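Local coordinates for uncharacterized protein (Nocardia farcinica, PDB 3ESM) that is of unknown function but, as a YcnI-like domain with an immunoglobulin-like fold from a probably membrane-attached protein, may bind copper, at residues Tyr17-Phe22 / Val89-Pro94; Thr34-Thr39 / Phe103-Thr108; Arg113-Asn118 / Pro128-Pro133. The protein carries 2 engineered substitutions. All blocks are in the same frame, centred on the assembly; numbering follows the deposited sequence. Where two conformers were deposited one is given.

Contact 1. Residues Tyr17-Phe22 / Val89-Pro94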
loop_
_atom_site.group_PDB
_atom_site.type_symbol
_atom_site.label_atom_id
_atom_site.label_comp_id
_atom_site.label_asym_id
_atom_site.label_seq_id
_atom_site.Cartn_x
_atom_site.Cartn_y
_atom_site.Cartn_z
ATOM N N TYR A 17 11.465 -20.168 14.905
ATOM C CA TYR A 17 11.404 -19.729 13.523
ATOM C C TYR A 17 10.277 -20.435 12.868
ATOM O O TYR A 17 10.169 -21.675 12.972
ATOM C CB TYR A 17 12.602 -20.257 12.782
ATOM C CG TYR A 17 13.711 -19.378 12.891
ATOM C CD1 TYR A 17 13.998 -18.543 11.858
ATOM C CD2 TYR A 17 14.469 -19.350 14.039
ATOM C CE1 TYR A 17 14.986 -17.747 11.927
ATOM C CE2 TYR A 17 15.493 -18.524 14.127
ATOM C CZ TYR A 17 15.736 -17.707 13.054
ATOM O OH TYR A 17 16.777 -16.825 13.059
ATOM N N SER A 18 9.412 -19.705 12.171
ATOM C CA SER A 18 8.305 -20.405 11.507
ATOM C C SER A 18 8.113 -19.873 10.106
ATOM O O SER A 18 8.400 -18.702 9.867
ATOM C CB SER A 18 6.978 -20.211 12.257
ATOM O OG SER A 18 6.955 -20.900 13.502
ATOM N N VAL A 19 7.620 -20.717 9.202
ATOM C CA VAL A 19 7.106 -20.247 7.915
ATOM C C VAL A 19 5.660 -19.816 8.187
ATOM O O VAL A 19 4.807 -20.665 8.492
ATOM C CB VAL A 19 7.109 -21.369 6.848
ATOM C CG1 VAL A 19 6.449 -20.898 5.563
ATOM C CG2 VAL A 19 8.543 -21.850 6.554
ATOM N N VAL A 20 5.374 -18.514 8.061
ATOM C CA VAL A 20 4.037 -17.973 8.335
ATOM C C VAL A 20 3.331 -17.687 7.034
ATOM O O VAL A 20 3.894 -17.029 6.164
ATOM C CB VAL A 20 4.133 -16.667 9.157
ATOM C CG1 VAL A 20 2.737 -16.071 9.461
ATOM C CG2 VAL A 20 4.862 -16.959 10.448
ATOM N N THR A 21 2.122 -18.214 6.896
ATOM C CA THR A 21 1.362 -18.054 5.666
ATOM C C THR A 21 0.197 -17.136 5.960
ATOM O O THR A 21 -0.596 -17.421 6.860
ATOM C CB THR A 21 0.806 -19.402 5.193
ATOM O OG1 THR A 21 1.874 -20.243 4.727
ATOM C CG2 THR A 21 -0.231 -19.194 4.063
ATOM N N PHE A 22 0.094 -16.026 5.224
ATOM C CA PHE A 22 -1.039 -15.091 5.351
ATOM C C PHE A 22 -1.983 -15.352 4.200
ATOM O O PHE A 22 -1.583 -15.237 3.045
ATOM C CB PHE A 22 -0.559 -13.633 5.326
ATOM C CG PHE A 22 0.304 -13.292 6.490
ATOM C CD1 PHE A 22 -0.267 -12.990 7.719
ATOM C CD2 PHE A 22 1.681 -13.307 6.371
ATOM C CE1 PHE A 22 0.536 -12.702 8.815
ATOM C CE2 PHE A 22 2.507 -13.022 7.473
ATOM C CZ PHE A 22 1.933 -12.738 8.693
ATOM N N VAL A 89 3.698 -15.764 1.835
ATOM C CA VAL A 89 4.444 -16.606 2.776
ATOM C C VAL A 89 5.784 -15.981 3.153
ATOM O O VAL A 89 6.564 -15.515 2.297
ATOM C CB VAL A 89 4.727 -17.999 2.176
ATOM C CG1 VAL A 89 5.581 -18.799 3.136
ATOM C CG2 VAL A 89 3.427 -18.705 1.829
ATOM N N VAL A 90 6.032 -15.895 4.457
ATOM C CA VAL A 90 7.299 -15.341 4.902
ATOM C C VAL A 90 7.848 -16.207 6.043
ATOM O O VAL A 90 7.107 -16.591 6.935
ATOM C CB VAL A 90 7.150 -13.860 5.327
ATOM C CG1 VAL A 90 6.184 -13.700 6.530
ATOM C CG2 VAL A 90 8.520 -13.170 5.570
ATOM N N SER A 91 9.137 -16.502 5.990
ATOM C CA SER A 91 9.778 -17.292 7.032
ATOM C C SER A 91 10.498 -16.348 7.971
ATOM O O SER A 91 11.377 -15.608 7.544
ATOM C CB SER A 91 10.788 -18.241 6.405
ATOM O OG SER A 91 11.565 -18.867 7.409
ATOM N N ILE A 92 10.128 -16.376 9.251
ATOM C CA ILE A 92 10.678 -15.391 10.173
ATOM C C ILE A 92 11.088 -16.022 11.491
ATOM O O ILE A 92 10.565 -17.081 11.897
ATOM C CB ILE A 92 9.635 -14.291 10.488
ATOM C CG1 ILE A 92 8.389 -14.890 11.158
ATOM C CG2 ILE A 92 9.276 -13.556 9.209
ATOM C CD1 ILE A 92 7.284 -13.870 11.574
ATOM N N GLY A 93 11.999 -15.329 12.163
ATOM C CA GLY A 93 12.347 -15.697 13.528
ATOM C C GLY A 93 13.481 -14.837 14.020
ATOM O O GLY A 93 14.145 -14.136 13.241
ATOM N N PRO A 94 13.721 -14.888 15.324
ATOM C CA PRO A 94 12.906 -15.640 16.281
ATOM C C PRO A 94 11.642 -14.892 16.629
ATOM O O PRO A 94 11.671 -13.669 16.716
ATOM C CB PRO A 94 13.800 -15.692 17.527
ATOM C CG PRO A 94 14.627 -14.457 17.444
ATOM C CD PRO A 94 14.857 -14.205 15.956
#

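Contact 2. Residues Thr34-Thr39 / Phe103-Thr108. Engineered in segment 34-39: Met-36 (natural residue Leu).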
loop_
_atom_site.group_PDB
_atom_site.type_symbol
_atom_site.label_atom_id
_atom_site.label_comp_id
_atom_site.label_asym_id
_atom_site.label_seq_id
_atom_site.Cartn_x
_atom_site.Cartn_y
_atom_site.Cartn_z
ATOM N N THR A 34 -3.872 -6.009 -5.052
ATOM C CA THR A 34 -2.613 -5.746 -5.799
ATOM C C THR A 34 -1.367 -5.565 -4.946
ATOM O O THR A 34 -0.237 -5.613 -5.464
ATOM C CB THR A 34 -2.742 -4.523 -6.708
ATOM O OG1 THR A 34 -3.045 -3.364 -5.907
ATOM C CG2 THR A 34 -3.850 -4.781 -7.747
ATOM N N ALA A 35 -1.544 -5.425 -3.638
ATOM C CA ALA A 35 -0.365 -5.418 -2.745
ATOM C C ALA A 35 -0.808 -5.781 -1.338
ATOM O O ALA A 35 -1.978 -5.601 -0.961
ATOM C CB ALA A 35 0.277 -4.064 -2.728
ATOM N N MET A 36 0.140 -6.278 -0.577
ATOM C CA MET A 36 -0.110 -6.582 0.833
ATOM C C MET A 36 1.114 -6.172 1.615
ATOM O O MET A 36 2.218 -6.606 1.275
ATOM C CB MET A 36 -0.338 -8.089 0.982
ATOM C CG MET A 36 -0.497 -8.581 2.411
ATOM S SD MET A 36 -2.115 -8.122 3.135
ATOM C CE MET A 36 -3.080 -8.104 1.701
ATOM N N THR A 37 0.923 -5.400 2.689
ATOM C CA THR A 37 2.041 -5.041 3.543
ATOM C C THR A 37 1.763 -5.618 4.922
ATOM O O THR A 37 0.683 -5.402 5.436
ATOM C CB THR A 37 2.204 -3.499 3.617
ATOM O OG1 THR A 37 2.808 -3.054 2.367
ATOM C CG2 THR A 37 3.141 -3.120 4.742
ATOM N N VAL A 38 2.707 -6.333 5.515
ATOM C CA VAL A 38 2.469 -6.895 6.849
ATOM C C VAL A 38 3.523 -6.397 7.793
ATOM O O VAL A 38 4.707 -6.406 7.470
ATOM C CB VAL A 38 2.517 -8.429 6.828
ATOM C CG1 VAL A 38 2.371 -8.983 8.254
ATOM C CG2 VAL A 38 1.425 -8.964 5.947
ATOM N N THR A 39 3.090 -5.994 8.993
ATOM C CA THR A 39 4.011 -5.474 10.000
ATOM C C THR A 39 4.566 -6.656 10.779
ATOM O O THR A 39 3.794 -7.494 11.263
ATOM C CB THR A 39 3.242 -4.569 10.968
ATOM O OG1 THR A 39 2.808 -3.388 10.284
ATOM C CG2 THR A 39 4.111 -4.194 12.141
ATOM N N PHE A 103 0.124 -9.424 13.629
ATOM C CA PHE A 103 0.762 -8.944 12.399
ATOM C C PHE A 103 -0.178 -7.983 11.690
ATOM O O PHE A 103 -0.825 -8.352 10.736
ATOM C CB PHE A 103 1.107 -10.106 11.472
ATOM C CG PHE A 103 1.970 -11.155 12.096
ATOM C CD1 PHE A 103 3.357 -11.085 12.015
ATOM C CD2 PHE A 103 1.393 -12.231 12.753
ATOM C CE1 PHE A 103 4.172 -12.085 12.585
ATOM C CE2 PHE A 103 2.193 -13.244 13.330
ATOM C CZ PHE A 103 3.588 -13.164 13.250
ATOM N N PRO A 104 -0.224 -6.742 12.147
ATOM C CA PRO A 104 -1.101 -5.733 11.518
ATOM C C PRO A 104 -0.790 -5.715 10.008
ATOM O O PRO A 104 0.388 -5.815 9.637
ATOM C CB PRO A 104 -0.680 -4.433 12.195
ATOM C CG PRO A 104 -0.180 -4.867 13.556
ATOM C CD PRO A 104 0.448 -6.242 13.370
ATOM N N ALA A 105 -1.811 -5.628 9.158
ATOM C CA ALA A 105 -1.558 -5.692 7.706
ATOM C C ALA A 105 -2.337 -4.608 6.979
ATOM O O ALA A 105 -3.333 -4.080 7.504
ATOM C CB ALA A 105 -1.915 -7.031 7.175
ATOM N N GLU A 106 -1.875 -4.264 5.775
ATOM C CA GLU A 106 -2.571 -3.279 4.942
ATOM C C GLU A 106 -2.699 -3.843 3.541
ATOM O O GLU A 106 -1.688 -4.224 2.942
ATOM C CB GLU A 106 -1.809 -1.986 4.908
ATOM C CG GLU A 106 -1.622 -1.401 6.297
ATOM C CD GLU A 106 -2.887 -0.707 6.789
ATOM O OE1 GLU A 106 -3.705 -0.265 5.952
ATOM O OE2 GLU A 106 -3.028 -0.589 8.029
ATOM N N GLN A 107 -3.946 -3.944 3.062
ATOM C CA GLN A 107 -4.250 -4.636 1.787
ATOM C C GLN A 107 -4.666 -3.614 0.746
ATOM O O GLN A 107 -5.662 -2.923 0.928
ATOM C CB GLN A 107 -5.414 -5.614 2.027
ATOM C CG GLN A 107 -5.853 -6.436 0.809
ATOM C CD GLN A 107 -7.116 -7.260 1.129
ATOM O OE1 GLN A 107 -7.612 -7.192 2.255
ATOM N NE2 GLN A 107 -7.613 -8.040 0.163
ATOM N N THR A 108 -3.948 -3.539 -0.379
ATOM C CA THR A 108 -4.263 -2.569 -1.397
ATOM C C THR A 108 -5.079 -3.212 -2.500
ATOM O O THR A 108 -4.725 -4.323 -2.959
ATOM C CB THR A 108 -2.958 -2.012 -2.040
ATOM O OG1 THR A 108 -2.173 -1.300 -1.055
ATOM C CG2 THR A 108 -3.292 -1.091 -3.190
HETATM O O HOH W 1 0.829 -3.163 8.218
#

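Contact 3. Residues Arg113-Asn118 / Pro128-Pro133. With SO4 (sulfate ion), chain C.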
loop_
_atom_site.group_PDB
_atom_site.type_symbol
_atom_site.label_atom_id
_atom_site.label_comp_id
_atom_site.label_asym_id
_atom_site.label_seq_id
_atom_site.Cartn_x
_atom_site.Cartn_y
_atom_site.Cartn_z
ATOM N N ARG A 113 -8.279 1.761 -3.088
ATOM C CA ARG A 113 -8.591 1.593 -1.661
ATOM C C ARG A 113 -7.535 0.735 -0.948
ATOM O O ARG A 113 -6.961 -0.164 -1.547
ATOM C CB ARG A 113 -9.979 0.951 -1.482
ATOM C CG ARG A 113 -11.117 1.784 -2.084
ATOM C CD ARG A 113 -12.506 1.124 -1.788
ATOM N NE ARG A 113 -12.724 -0.115 -2.550
ATOM C CZ ARG A 113 -12.614 -1.354 -2.054
ATOM N NH1 ARG A 113 -12.305 -1.564 -0.774
ATOM N NH2 ARG A 113 -12.821 -2.398 -2.845
ATOM N N VAL A 114 -7.312 1.016 0.332
ATOM C CA VAL A 114 -6.425 0.189 1.147
ATOM C C VAL A 114 -7.207 -0.168 2.391
ATOM O O VAL A 114 -7.737 0.759 3.070
ATOM C CB VAL A 114 -5.110 0.910 1.510
ATOM C CG1 VAL A 114 -4.269 0.036 2.454
ATOM C CG2 VAL A 114 -4.295 1.273 0.237
ATOM N N VAL A 115 -7.299 -1.464 2.664
ATOM C CA VAL A 115 -7.991 -1.976 3.843
ATOM C C VAL A 115 -7.013 -2.302 4.952
ATOM O O VAL A 115 -6.049 -3.050 4.745
ATOM C CB VAL A 115 -8.834 -3.193 3.518
ATOM C CG1 VAL A 115 -9.469 -3.736 4.788
ATOM C CG2 VAL A 115 -9.889 -2.842 2.475
ATOM N N ALA A 116 -7.270 -1.731 6.138
ATOM C CA ALA A 116 -6.406 -1.940 7.311
ATOM C C ALA A 116 -6.881 -3.145 8.097
ATOM O O ALA A 116 -8.071 -3.220 8.457
ATOM C CB ALA A 116 -6.426 -0.706 8.202
ATOM N N TRP A 117 -5.975 -4.069 8.377
ATOM C CA TRP A 117 -6.276 -5.238 9.206
ATOM C C TRP A 117 -5.467 -5.044 10.473
ATOM O O TRP A 117 -4.402 -5.649 10.662
ATOM C CB TRP A 117 -5.905 -6.547 8.512
ATOM C CG TRP A 117 -6.670 -6.817 7.255
ATOM C CD1 TRP A 117 -6.333 -6.452 5.976
ATOM C CD2 TRP A 117 -7.903 -7.530 7.153
ATOM N NE1 TRP A 117 -7.290 -6.901 5.089
ATOM C CE2 TRP A 117 -8.260 -7.574 5.787
ATOM C CE3 TRP A 117 -8.730 -8.157 8.089
ATOM C CZ2 TRP A 117 -9.428 -8.221 5.338
ATOM C CZ3 TRP A 117 -9.889 -8.784 7.657
ATOM C CH2 TRP A 117 -10.225 -8.824 6.292
ATOM N N ASN A 118 -5.975 -4.178 11.326
ATOM C CA ASN A 118 -5.206 -3.682 12.458
ATOM C C ASN A 118 -5.994 -3.587 13.758
ATOM O O ASN A 118 -5.495 -3.024 14.734
ATOM C CB ASN A 118 -4.555 -2.332 12.142
ATOM C CG ASN A 118 -5.553 -1.234 11.957
ATOM O OD1 ASN A 118 -6.759 -1.478 11.918
ATOM N ND2 ASN A 118 -5.058 0.009 11.831
ATOM N N PRO A 128 -14.488 -7.385 15.985
ATOM C CA PRO A 128 -13.921 -6.538 14.927
ATOM C C PRO A 128 -14.045 -7.225 13.586
ATOM O O PRO A 128 -13.888 -8.436 13.515
ATOM C CB PRO A 128 -12.449 -6.445 15.324
ATOM C CG PRO A 128 -12.196 -7.739 16.023
ATOM C CD PRO A 128 -13.443 -7.959 16.847
ATOM N N GLU A 129 -14.339 -6.454 12.531
ATOM C CA GLU A 129 -14.456 -7.018 11.200
ATOM C C GLU A 129 -13.091 -7.066 10.467
ATOM O O GLU A 129 -12.920 -7.870 9.551
ATOM C CB GLU A 129 -15.444 -6.202 10.376
ATOM C CG GLU A 129 -16.860 -6.346 10.910
ATOM C CD GLU A 129 -17.916 -5.846 9.945
ATOM O OE1 GLU A 129 -17.639 -5.747 8.726
ATOM O OE2 GLU A 129 -19.040 -5.554 10.408
ATOM N N HIS A 130 -12.147 -6.248 10.928
ATOM C CA HIS A 130 -10.775 -6.253 10.369
ATOM C C HIS A 130 -9.663 -6.427 11.414
ATOM O O HIS A 130 -8.816 -5.554 11.602
ATOM C CB HIS A 130 -10.567 -5.006 9.547
ATOM C CG HIS A 130 -11.409 -4.994 8.317
ATOM N ND1 HIS A 130 -12.613 -4.333 8.252
ATOM C CD2 HIS A 130 -11.247 -5.613 7.122
ATOM C CE1 HIS A 130 -13.144 -4.513 7.052
ATOM N NE2 HIS A 130 -12.342 -5.297 6.354
ATOM N N PRO A 131 -9.689 -7.556 12.120
ATOM C CA PRO A 131 -8.688 -7.779 13.182
ATOM C C PRO A 131 -7.323 -8.009 12.546
ATOM O O PRO A 131 -7.262 -8.558 11.440
ATOM C CB PRO A 131 -9.117 -9.101 13.794
ATOM C CG PRO A 131 -9.852 -9.823 12.697
ATOM C CD PRO A 131 -10.534 -8.740 11.885
ATOM N N ALA A 132 -6.257 -7.587 13.226
ATOM C CA ALA A 132 -4.911 -8.032 12.826
ATOM C C ALA A 132 -4.791 -9.538 12.955
ATOM O O ALA A 132 -5.196 -10.113 13.985
ATOM C CB ALA A 132 -3.862 -7.360 13.716
ATOM N N PRO A 133 -4.219 -10.208 11.933
ATOM C CA PRO A 133 -3.950 -11.631 12.033
ATOM C C PRO A 133 -3.037 -11.918 13.233
ATOM O O PRO A 133 -2.077 -11.179 13.469
ATOM C CB PRO A 133 -3.217 -11.963 10.735
ATOM C CG PRO A 133 -3.119 -10.743 9.967
ATOM C CD PRO A 133 -3.752 -9.609 10.664
HETATM S S SO4 C . -14.936 -2.143 10.057
HETATM O O1 SO4 C . -15.480 -2.706 8.814
HETATM O O2 SO4 C . -15.925 -2.281 11.128
HETATM O O3 SO4 C . -14.625 -0.724 9.873
HETATM O O4 SO4 C . -13.719 -2.868 10.454
#

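Contact 1. Residues Tyr17-Phe22 / Val89-Pro94
Ser-18 and Val-20 pair with Ile-92 and Val-90 in an antiparallel ladder of the immunoglobulin-like fold, where strand 18-22 runs against strand 89-93 with a pronounced twist. Each of these hydrogen-bonded pairs is closed by two backbone bonds; Val-20 N to Val-90 O is the shortest, at 2.8 Å. In the alternating non-hydrogen-bonded pairs, Val-19 with Ser-91 and Thr-21 with Val-89, the CA atoms draw closer together. There the CA-H groups of Ser-91 and Val-89 supplement the ladder by approaching Ser-18 O and Val-20 O.

The face that carries Val-20, Val-90 and Ile-92 is buried, and its contacts run diagonally along the strands. Val-20 CG2 meets Ile-92 CD1 at 4.1 Å. Val-90 holds CG1 between its backbone N and carbonyl carbon (chi1 62°), which brings this methyl into the plane of the Phe-22 ring, at its edge, 3.9 Å from Phe-22 CE2. On the other face, Val-19 CG1 presses on Val-89 CG1 at a separation so short that its exact value is doubtful, and Thr-21 OG1 lies 3.6 Å from Val-89 CG2.

Farther out, Phe-22 and Ile-92 reach strand 33-43 through Val-38 and Val-43, so the buried face packs on the opposing sheet. Backbone bonds from Thr-21 to Asp-8 and from Ser-91 to Arg-47 add a strand on either flank, which makes these two the central pair of their four-stranded sheet. The ladder ends at Ser-18 and Ile-92, just before the cis peptide that links Gly-93 to Pro-94. In one of its two conformers, and so with less certainty, Tyr-17 lays a ring face over the glycine in a CH-pi contact: Gly-93 CA sits 3.8 Å from the centroid of the Tyr-17 ring, 14° off its normal.

Contact 2. Residues Thr34-Thr39 / Phe103-Thr108
Met-36 and Val-38 pack against Gln-107, Ala-105 and Phe-103 on the close-fitting face of an antiparallel strand pair in the larger sheet of the immunoglobulin-like sandwich, turned to Val-24 and Phe-22 of strand 18-25. The engineered Met-36 bends at both chi2 (73°) and chi3 (30°), which carries CE onto the aliphatic stem of Gln-107, 3.4 Å from its CG. Val-38 splits its branches: CG1 touches Phe-103 CB at 3.6 Å, and CG2 reaches Ala-105 CB at 4.0 Å.

The opposite face is looser and more polar. Thr-37 CB and Glu-106 CB stand 4.5 Å apart, and the Glu-106 carboxylate turns away from strand 34-39, toward strand 114-117. Near the ladder's end a water lies 2.9 Å from Thr-39 OG1 and bonds weakly to Pro-104 O. The second subunit also packs here, its Gly-112 against Thr-37.

At the other end a classic beta bulge sets Thr-34 and Ala-35 against Thr-108, whose O takes a 2.8 Å bond from Thr-34 N and a weak one from Ala-35 N. Gln-107 extends past Met-36; its OE1 bonds to Trp-117 NE1 and its NE2 to Thr-33 OG1 and Pro-25 O, so this buried amide is probably held in one rotation.

Contact 3. Residues Arg113-Asn118 / Pro128-Pro133
A sulfate site and an edge-to-face aromatic pair share one residue, His-130, where the loop 128-133 folds across the end of strand 114-117. The imidazole turns its edge to the face of the Trp-117 six-membered ring, with centroids 4.5 Å apart and planes at 66°. Its CD2 does the touching: it stands over the indole near the rim, 3.5 Å from Trp-117 CH2. Val-115 CG1 closes on His-130 CD2 at 3.5 Å, so that valine and histidine sit side by side on one face of the indole. The CB of His-130 rests 3.3 Å from Ala-116 O. With its CG turned anti to the carbonyl carbon (chi1 -67°), the ring can lean on the indole through CD2 while ND1 is directed out to the anion.

That nitrogen donates an almost straight bond to the sulfate, His-130 ND1 to SO4 O4 at 2.9 Å and 176°, and a weak one to O1. The sulfur lies near the imidazole plane, at the ring edge. Gln-119 supplies a second donor to the sulfate through NE2, and its OE1 accepts a hydrogen bond from His-130 N, so one side chain helps to position both the histidine and its ligand.

Beyond the histidine the loop follows the tryptophan. Pro-131 O comes to the edge of the indole, 3.7 Å from Trp-117 CE3, and Ala-132 CA directs its hydrogen at Trp-117 O from 3.3 Å. Pro-131 also touches His-4 near the chain start.

The sulfate probably came from the crystallisation liquor, and Glu-129 OE1, only 3.7 Å from SO4 O1, would be expected to oppose its binding electrostatically. Despite this, ND1 and the Gln-119 side-chain amide together hold it, which suggests that this spot can accept an anion without implying a natural ligand.

Overall arrangement
Contacts 1 and 2 belong to the two facing sheets and meet in the core between them, their centres about 15 Å apart: Ile-92 CD1 approaches Phe-103 CE1 to 3.7 Å, and Phe-22 CZ lies 3.8 Å from Val-38 CG1. Their segments alternate along the chain, so the connections 22-34 and 94-103 both cross from one sheet to the other. Contact 3, about 9 Å from contact 2 between centres, extends the sheet of contact 2 outward, with Ala-105 O probably bonded to Trp-117 N at 2.8 Å. The sulfate lies at contact 3. Contacts 1 and 3, centres about 20 Å apart across the chain's centre, meet where Phe-22 CD1 lies 4.3 Å from Pro-133 CG.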